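Long-range contacts in Serine/threonine protein phosphatase Stp1 (Streptococcus agalactiae, PDB 2PK0), which removes phosphate from phosphoserine and phosphothreonine of proteins, probably with magnesium ions at its active site, as a bacterial phosphatase of the PP2C family: residues E7-L11 with L218-Q223; F24-F28 with V57-S62. All coordinates share one frame; numbering follows the deposited sequence.

Contact 1 of 2, residues E7-L11 with L218-Q223; sequences EISLL and LDDKNQ
Ser-9 stands at the middle of the contact between strand 7-11 and the first turns of helix 218-231, and both polar and apolar groups of the helix converge on it. Its hydroxyl donates to Asp-219 OD1 (OG to OD1 2.5 Å, a length not to be trusted finely at this resolution) and receives a weak but nearly straight hydrogen bond from Asn-222 ND2 at 3.4 Å (N-H...O 176°). With OG anti to the backbone N (chi1 -173°), the small side chain reaches both partners while its CB lies 3.7 Å from Leu-218 CD2. That methyl lies in the closely packed part of the contact, 3.4 Å from Glu-7 O, and Leu-218 also rests on Tyr-244 of the next strand. A flexible, branched leucine suits this place because it fills the angle between helix and sheet. Further along, Leu-11 lays its CB against the amide of Asn-222, 3.8 Å from CG.

The outer margin is looser and polar. The extended Glu-7 chain runs alongside Leu-218, the two pointing opposite ways, and its carboxylate reaches the helix through water: OE2 accepts from a water at 2.7 Å, which in turn accepts the N-H of Asp-219 (N to water 3.1 Å). At the other end, exposed Gln-223 offers Leu-11 CD2 little more than a glancing touch by its NE2. Here a helix of one outer layer of the PP2C alpha-beta-beta-alpha sandwich covers edge strand 6-13 of the adjoining sheet. The positive end of the helix dipole would probably favour the carboxylate of Asp-219 and, through the water, that of Glu-7; a buried, shared serine hydroxyl thus sits beside an apolar wedge, while the outer edge depends on a water bridge.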
ATOM      1  N   GLU A   7       7.749  15.727  -2.254  1.00 34.50           N
ATOM      2  CA  GLU A   7       6.482  15.947  -2.929  1.00 32.27           C
ATOM      3  C   GLU A   7       5.691  14.653  -2.924  1.00 33.52           C
ATOM      4  O   GLU A   7       6.223  13.600  -3.306  1.00 33.06           O
ATOM      5  CB  GLU A   7       6.687  16.450  -4.364  1.00 28.77           C
ATOM      6  CG  GLU A   7       5.418  16.974  -4.977  1.00 30.70           C
ATOM      7  CD  GLU A   7       5.494  17.205  -6.488  1.00 34.63           C
ATOM      8  OE1 GLU A   7       6.596  17.061  -7.077  1.00 32.71           O
ATOM      9  OE2 GLU A   7       4.422  17.527  -7.088  1.00 34.49           O
ATOM     10  N   ILE A   8       4.431  14.725  -2.491  1.00 30.83           N
ATOM     11  CA  ILE A   8       3.562  13.546  -2.475  1.00 28.01           C
ATOM     12  C   ILE A   8       2.472  13.635  -3.557  1.00 27.62           C
ATOM     13  O   ILE A   8       1.830  14.673  -3.706  1.00 29.14           O
ATOM     14  CB  ILE A   8       2.887  13.393  -1.097  1.00 27.35           C
ATOM     15  CG1 ILE A   8       3.928  13.245   0.012  1.00 27.73           C
ATOM     16  CG2 ILE A   8       1.913  12.205  -1.063  1.00 27.72           C
ATOM     17  CD1 ILE A   8       3.278  13.173   1.443  1.00 26.81           C
ATOM     18  N   SER A   9       2.250  12.552  -4.299  1.00 26.29           N
ATOM     19  CA  SER A   9       1.162  12.503  -5.278  1.00 25.04           C
ATOM     20  C   SER A   9       0.262  11.267  -5.080  1.00 26.23           C
ATOM     21  O   SER A   9       0.753  10.136  -5.094  1.00 23.77           O
ATOM     22  CB  SER A   9       1.748  12.489  -6.684  1.00 25.12           C
ATOM     23  OG  SER A   9       0.755  12.599  -7.681  1.00 29.04           O
ATOM     24  N   LEU A  10      -1.049  11.489  -4.915  1.00 25.41           N
ATOM     25  CA  LEU A  10      -2.009  10.394  -4.728  1.00 25.27           C
ATOM     26  C   LEU A  10      -2.921  10.269  -5.944  1.00 27.10           C
ATOM     27  O   LEU A  10      -3.355  11.271  -6.486  1.00 28.23           O
ATOM     28  CB  LEU A  10      -2.871  10.643  -3.488  1.00 24.58           C
ATOM     29  CG  LEU A  10      -2.239  10.875  -2.105  1.00 25.38           C
ATOM     30  CD1 LEU A  10      -3.324  10.985  -1.097  1.00 24.98           C
ATOM     31  CD2 LEU A  10      -1.294   9.781  -1.671  1.00 23.76           C
ATOM     32  N   LEU A  11      -3.208   9.047  -6.385  1.00 27.17           N
ATOM     33  CA  LEU A  11      -4.160   8.840  -7.473  1.00 27.30           C
ATOM     34  C   LEU A  11      -4.843   7.495  -7.329  1.00 30.31           C
ATOM     35  O   LEU A  11      -4.191   6.485  -7.015  1.00 32.91           O
ATOM     36  CB  LEU A  11      -3.486   8.913  -8.867  1.00 25.90           C
ATOM     37  CG  LEU A  11      -4.427   8.910 -10.107  1.00 24.18           C
ATOM     38  CD1 LEU A  11      -5.428  10.079 -10.067  1.00 21.98           C
ATOM     39  CD2 LEU A  11      -3.694   8.924 -11.426  1.00 22.08           C
ATOM     40  N   LEU A 218       5.172  15.074 -11.037  1.00 28.64           N
ATOM     41  CA  LEU A 218       4.853  13.850 -10.317  1.00 28.91           C
ATOM     42  C   LEU A 218       3.409  13.429 -10.601  1.00 30.89           C
ATOM     43  O   LEU A 218       3.148  12.275 -10.963  1.00 29.81           O
ATOM     44  CB  LEU A 218       5.057  14.053  -8.821  1.00 26.80           C
ATOM     45  CG  LEU A 218       5.307  12.747  -8.079  1.00 27.09           C
ATOM     46  CD1 LEU A 218       6.565  12.065  -8.645  1.00 23.44           C
ATOM     47  CD2 LEU A 218       5.392  12.974  -6.560  1.00 24.71           C
ATOM     48  N   ASP A 219       2.499  14.395 -10.467  1.00 31.40           N
ATOM     49  CA  ASP A 219       1.098  14.242 -10.835  1.00 34.63           C
ATOM     50  C   ASP A 219       0.878  13.712 -12.276  1.00 37.50           C
ATOM     51  O   ASP A 219       0.012  12.844 -12.476  1.00 38.88           O
ATOM     52  CB  ASP A 219       0.324  15.559 -10.614  1.00 35.46           C
ATOM     53  CG  ASP A 219      -0.066  15.805  -9.140  1.00 35.96           C
ATOM     54  OD1 ASP A 219       0.205  14.964  -8.266  1.00 36.73           O
ATOM     55  OD2 ASP A 219      -0.661  16.861  -8.846  1.00 36.82           O
ATOM     56  N   ASP A 220       1.647  14.207 -13.262  1.00 36.92           N
ATOM     57  CA  ASP A 220       1.549  13.686 -14.646  1.00 37.48           C
ATOM     58  C   ASP A 220       2.077  12.254 -14.746  1.00 37.68           C
ATOM     59  O   ASP A 220       1.553  11.447 -15.525  1.00 39.85           O
ATOM     60  CB  ASP A 220       2.306  14.546 -15.673  1.00 39.21           C
ATOM     61  CG  ASP A 220       1.544  15.808 -16.102  1.00 41.30           C
ATOM     62  OD1 ASP A 220       0.427  16.053 -15.601  1.00 41.80           O
ATOM     63  OD2 ASP A 220       2.085  16.568 -16.950  1.00 42.05           O
ATOM     64  N   LYS A 221       3.124  11.954 -13.975  1.00 35.09           N
ATOM     65  CA  LYS A 221       3.718  10.624 -13.962  1.00 33.56           C
ATOM     66  C   LYS A 221       2.762   9.592 -13.369  1.00 35.36           C
ATOM     67  O   LYS A 221       2.665   8.471 -13.872  1.00 35.37           O
ATOM     68  CB  LYS A 221       5.038  10.623 -13.187  1.00 32.76           C
ATOM     69  CG  LYS A 221       6.243  11.167 -13.956  1.00 30.63           C
ATOM     70  CD  LYS A 221       7.264  11.760 -12.988  1.00 31.19           C
ATOM     71  CE  LYS A 221       8.572  12.099 -13.674  1.00 30.90           C
ATOM     72  NZ  LYS A 221       9.640  12.315 -12.663  1.00 30.36           N
ATOM     73  N   ASN A 222       2.044   9.989 -12.318  1.00 34.35           N
ATOM     74  CA  ASN A 222       1.080   9.121 -11.674  1.00 32.46           C
ATOM     75  C   ASN A 222      -0.065   8.832 -12.628  1.00 33.10           C
ATOM     76  O   ASN A 222      -0.548   7.704 -12.688  1.00 36.95           O
ATOM     77  CB  ASN A 222       0.560   9.778 -10.398  1.00 34.46           C
ATOM     78  CG  ASN A 222       0.321   8.780  -9.260  1.00 34.52           C
ATOM     79  OD1 ASN A 222       0.124   7.581  -9.483  1.00 33.98           O
ATOM     80  ND2 ASN A 222       0.330   9.289  -8.029  1.00 32.51           N
ATOM     81  N   GLN A 223      -0.471   9.843 -13.392  1.00 33.10           N
ATOM     82  CA  GLN A 223      -1.490   9.690 -14.435  1.00 33.18           C
ATOM     83  C   GLN A 223      -1.019   8.732 -15.526  1.00 33.80           C
ATOM     84  O   GLN A 223      -1.780   7.889 -15.984  1.00 36.85           O
ATOM     85  CB  GLN A 223      -1.889  11.059 -15.025  1.00 33.57           C
ATOM     86  CG  GLN A 223      -3.111  11.035 -15.949  1.00 35.15           C
ATOM     87  CD  GLN A 223      -4.280  10.243 -15.361  1.00 38.94           C
ATOM     88  OE1 GLN A 223      -4.606   9.138 -15.831  1.00 35.48           O
ATOM     89  NE2 GLN A 223      -4.910  10.801 -14.310  1.00 38.82           N
TER
HETATM   90  O   HOH W   1       3.339  17.250  -9.557  1.00 35.77           O

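Contact 2 of 2, residues F24-F28 with V57-S62; sequences FINQF and VTDLGS
Phe-28 lies flat on the helix backbone: Gly-61 CA sits 3.4 Å from the centre of its ring and only 6° off the normal, a CH-pi contact over one face. Glycine suits the spot because it has no side chain to hold the ring off, and the helix is therefore approached at its main chain. The ring gets there because CG is anti to the carbonyl carbon, beside the backbone N (chi1 -55°), which lays the ring over Gly-61. Its CZ also comes 3.4 Å from Val-57 O, obliquely to the ring.

Val-57 puts one methyl at the edges of both aromatic rings. This CG1, anti to the backbone N, lies 3.7 Å from Phe-24 CD2 and 4.0 Å from Phe-28 CZ. The same methyl lies 3.7 Å from Asn-26 CB, so one branch is held by three strand residues, all with CB pointing toward the helix; a beta-branched valine gives a compact, rigid knob for that. In the PP2C sandwich of two antiparallel sheets between helical layers, helix 48-64 covers the outer side of the sheet that begins with strand 23-29, and it runs almost parallel to that strand (6° between the local axes). Val-57 also touches Ile-38 and Ala-40 on the neighbouring strand.

Phe-24 and Val-57 cross obliquely, and Phe-24 also packs on Ser-53 and Glu-54 of the helix. The side chain of Phe-24 lies about 10 Å from a bound magnesium ion. The Asn-26 carboxamide turns to its own strand: OD1 accepts the N-H of Gln-27 at 2.9 Å in a bent hydrogen bond. On the helix side, the hydroxyl of exposed Thr-58 is occupied by the backbone oxygen of Glu-54.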
ATOM      1  N   PHE A  24      -8.934   2.401  -1.401  1.00 29.23           N
ATOM      2  CA  PHE A  24      -8.959   3.761  -0.829  1.00 29.80           C
ATOM      3  C   PHE A  24      -7.550   4.289  -0.533  1.00 28.15           C
ATOM      4  O   PHE A  24      -6.695   3.539  -0.092  1.00 30.51           O
ATOM      5  CB  PHE A  24      -9.822   3.823   0.442  1.00 28.29           C
ATOM      6  CG  PHE A  24     -10.513   5.161   0.649  1.00 27.51           C
ATOM      7  CD1 PHE A  24     -11.617   5.518  -0.118  1.00 29.05           C
ATOM      8  CD2 PHE A  24     -10.068   6.051   1.608  1.00 26.95           C
ATOM      9  CE1 PHE A  24     -12.261   6.752   0.070  1.00 28.82           C
ATOM     10  CE2 PHE A  24     -10.701   7.273   1.802  1.00 26.87           C
ATOM     11  CZ  PHE A  24     -11.798   7.626   1.032  1.00 27.26           C
ATOM     12  N   ILE A  25      -7.315   5.572  -0.788  1.00 28.05           N
ATOM     13  CA  ILE A  25      -6.018   6.210  -0.489  1.00 27.75           C
ATOM     14  C   ILE A  25      -6.170   7.656   0.045  1.00 27.89           C
ATOM     15  O   ILE A  25      -7.056   8.408  -0.404  1.00 27.15           O
ATOM     16  CB  ILE A  25      -5.086   6.174  -1.716  1.00 28.13           C
ATOM     17  CG1 ILE A  25      -3.616   6.322  -1.313  1.00 29.20           C
ATOM     18  CG2 ILE A  25      -5.470   7.214  -2.740  1.00 27.07           C
ATOM     19  CD1 ILE A  25      -2.677   6.300  -2.512  1.00 27.20           C
ATOM     20  N   ASN A  26      -5.339   8.018   1.030  1.00 23.84           N
ATOM     21  CA  ASN A  26      -5.343   9.354   1.589  1.00 24.22           C
ATOM     22  C   ASN A  26      -4.034   9.654   2.329  1.00 28.78           C
ATOM     23  O   ASN A  26      -3.261   8.743   2.657  1.00 27.57           O
ATOM     24  CB  ASN A  26      -6.536   9.553   2.520  1.00 28.01           C
ATOM     25  CG  ASN A  26      -7.117  10.967   2.451  1.00 29.47           C
ATOM     26  OD1 ASN A  26      -6.472  11.890   1.963  1.00 31.33           O
ATOM     27  ND2 ASN A  26      -8.340  11.135   2.953  1.00 26.89           N
ATOM     28  N   GLN A  27      -3.780  10.939   2.569  1.00 28.65           N
ATOM     29  CA  GLN A  27      -2.654  11.356   3.377  1.00 27.26           C
ATOM     30  C   GLN A  27      -3.138  12.183   4.563  1.00 27.49           C
ATOM     31  O   GLN A  27      -4.250  12.705   4.548  1.00 29.00           O
ATOM     32  CB  GLN A  27      -1.632  12.123   2.548  1.00 25.49           C
ATOM     33  CG  GLN A  27      -2.113  13.462   2.035  1.00 27.29           C
ATOM     34  CD  GLN A  27      -1.052  14.174   1.179  1.00 28.28           C
ATOM     35  OE1 GLN A  27       0.076  14.379   1.620  1.00 27.80           O
ATOM     36  NE2 GLN A  27      -1.420  14.544  -0.043  1.00 24.67           N
ATOM     37  N   PHE A  28      -2.325  12.253   5.611  1.00 24.00           N
ATOM     38  CA  PHE A  28      -2.706  12.902   6.856  1.00 25.02           C
ATOM     39  C   PHE A  28      -1.440  13.507   7.405  1.00 26.93           C
ATOM     40  O   PHE A  28      -0.366  13.200   6.935  1.00 26.69           O
ATOM     41  CB  PHE A  28      -3.300  11.884   7.874  1.00 23.27           C
ATOM     42  CG  PHE A  28      -4.450  11.089   7.327  1.00 23.90           C
ATOM     43  CD1 PHE A  28      -4.242   9.826   6.745  1.00 23.93           C
ATOM     44  CD2 PHE A  28      -5.734  11.625   7.322  1.00 20.64           C
ATOM     45  CE1 PHE A  28      -5.294   9.124   6.185  1.00 20.84           C
ATOM     46  CE2 PHE A  28      -6.794  10.928   6.784  1.00 18.68           C
ATOM     47  CZ  PHE A  28      -6.579   9.673   6.214  1.00 21.60           C
ATOM     48  N   VAL A  57      -8.585   3.492   6.431  1.00 27.29           N
ATOM     49  CA  VAL A  57      -7.917   4.742   6.081  1.00 25.65           C
ATOM     50  C   VAL A  57      -8.449   5.968   6.846  1.00 25.05           C
ATOM     51  O   VAL A  57      -7.664   6.724   7.397  1.00 25.02           O
ATOM     52  CB  VAL A  57      -7.951   4.990   4.522  1.00 24.73           C
ATOM     53  CG1 VAL A  57      -7.455   6.392   4.158  1.00 17.93           C
ATOM     54  CG2 VAL A  57      -7.141   3.917   3.773  1.00 20.54           C
ATOM     55  N   THR A  58      -9.769   6.142   6.907  1.00 25.96           N
ATOM     56  CA  THR A  58     -10.362   7.288   7.617  1.00 27.72           C
ATOM     57  C   THR A  58     -10.134   7.226   9.143  1.00 29.39           C
ATOM     58  O   THR A  58      -9.649   8.185   9.702  1.00 29.76           O
ATOM     59  CB  THR A  58     -11.874   7.505   7.264  1.00 27.86           C
ATOM     60  OG1 THR A  58     -12.031   7.549   5.845  1.00 27.87           O
ATOM     61  CG2 THR A  58     -12.422   8.812   7.829  1.00 25.71           C
ATOM     62  N   ASP A  59     -10.430   6.090   9.781  1.00 31.82           N
ATOM     63  CA  ASP A  59     -10.233   5.898  11.232  1.00 33.77           C
ATOM     64  C   ASP A  59      -8.790   6.066  11.720  1.00 33.83           C
ATOM     65  O   ASP A  59      -8.539   6.770  12.711  1.00 33.48           O
ATOM     66  CB  ASP A  59     -10.728   4.520  11.689  1.00 34.48           C
ATOM     67  CG  ASP A  59     -12.248   4.408  11.713  1.00 39.11           C
ATOM     68  OD1 ASP A  59     -12.947   5.407  11.417  1.00 39.56           O
ATOM     69  OD2 ASP A  59     -12.743   3.301  12.036  1.00 41.10           O
ATOM     70  N   LEU A  60      -7.861   5.403  11.034  1.00 32.34           N
ATOM     71  CA  LEU A  60      -6.452   5.481  11.378  1.00 32.68           C
ATOM     72  C   LEU A  60      -5.927   6.890  11.226  1.00 33.44           C
ATOM     73  O   LEU A  60      -5.230   7.384  12.106  1.00 32.02           O
ATOM     74  CB  LEU A  60      -5.622   4.555  10.494  1.00 33.02           C
ATOM     75  CG  LEU A  60      -5.131   3.236  11.093  1.00 33.57           C
ATOM     76  CD1 LEU A  60      -6.275   2.327  11.474  1.00 32.84           C
ATOM     77  CD2 LEU A  60      -4.265   2.574  10.066  1.00 33.48           C
ATOM     78  N   GLY A  61      -6.289   7.531  10.114  1.00 34.03           N
ATOM     79  CA  GLY A  61      -5.762   8.833   9.768  1.00 34.52           C
ATOM     80  C   GLY A  61      -6.318   9.945  10.616  1.00 38.48           C
ATOM     81  O   GLY A  61      -5.626  10.923  10.942  1.00 38.77           O
ATOM     82  N   SER A  62      -7.578   9.777  10.992  1.00 39.28           N
ATOM     83  CA  SER A  62      -8.214  10.679  11.918  1.00 38.82           C
ATOM     84  C   SER A  62      -7.647  10.515  13.314  1.00 40.03           C
ATOM     85  O   SER A  62      -7.621  11.472  14.066  1.00 42.54           O
ATOM     86  CB  SER A  62      -9.718  10.472  11.908  1.00 39.61           C
ATOM     87  OG  SER A  62     -10.236  10.457  13.208  1.00 42.54           O
TER

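In the fold
Both contacts are the same kind of join, an edge strand covered by a helix, on the two outer sides of one sandwich. Contact 1 belongs to the sheet led by strand 6-13, contact 2 to the one led by strand 23-29; their centres lie about 18 Å apart. The strands meet through the residues that point away from the helices: Leu-10 packs on Ile-25 and Ile-8 on Gln-27, at the interface between the two sheets. Neither contact is fully buried, but they differ in chemistry. Contact 1 mixes leucine packing with a hydroxyl, an amide, carboxylates and water, whereas contact 2 relies on aromatic and aliphatic surfaces with no hydrogen bond between its segments.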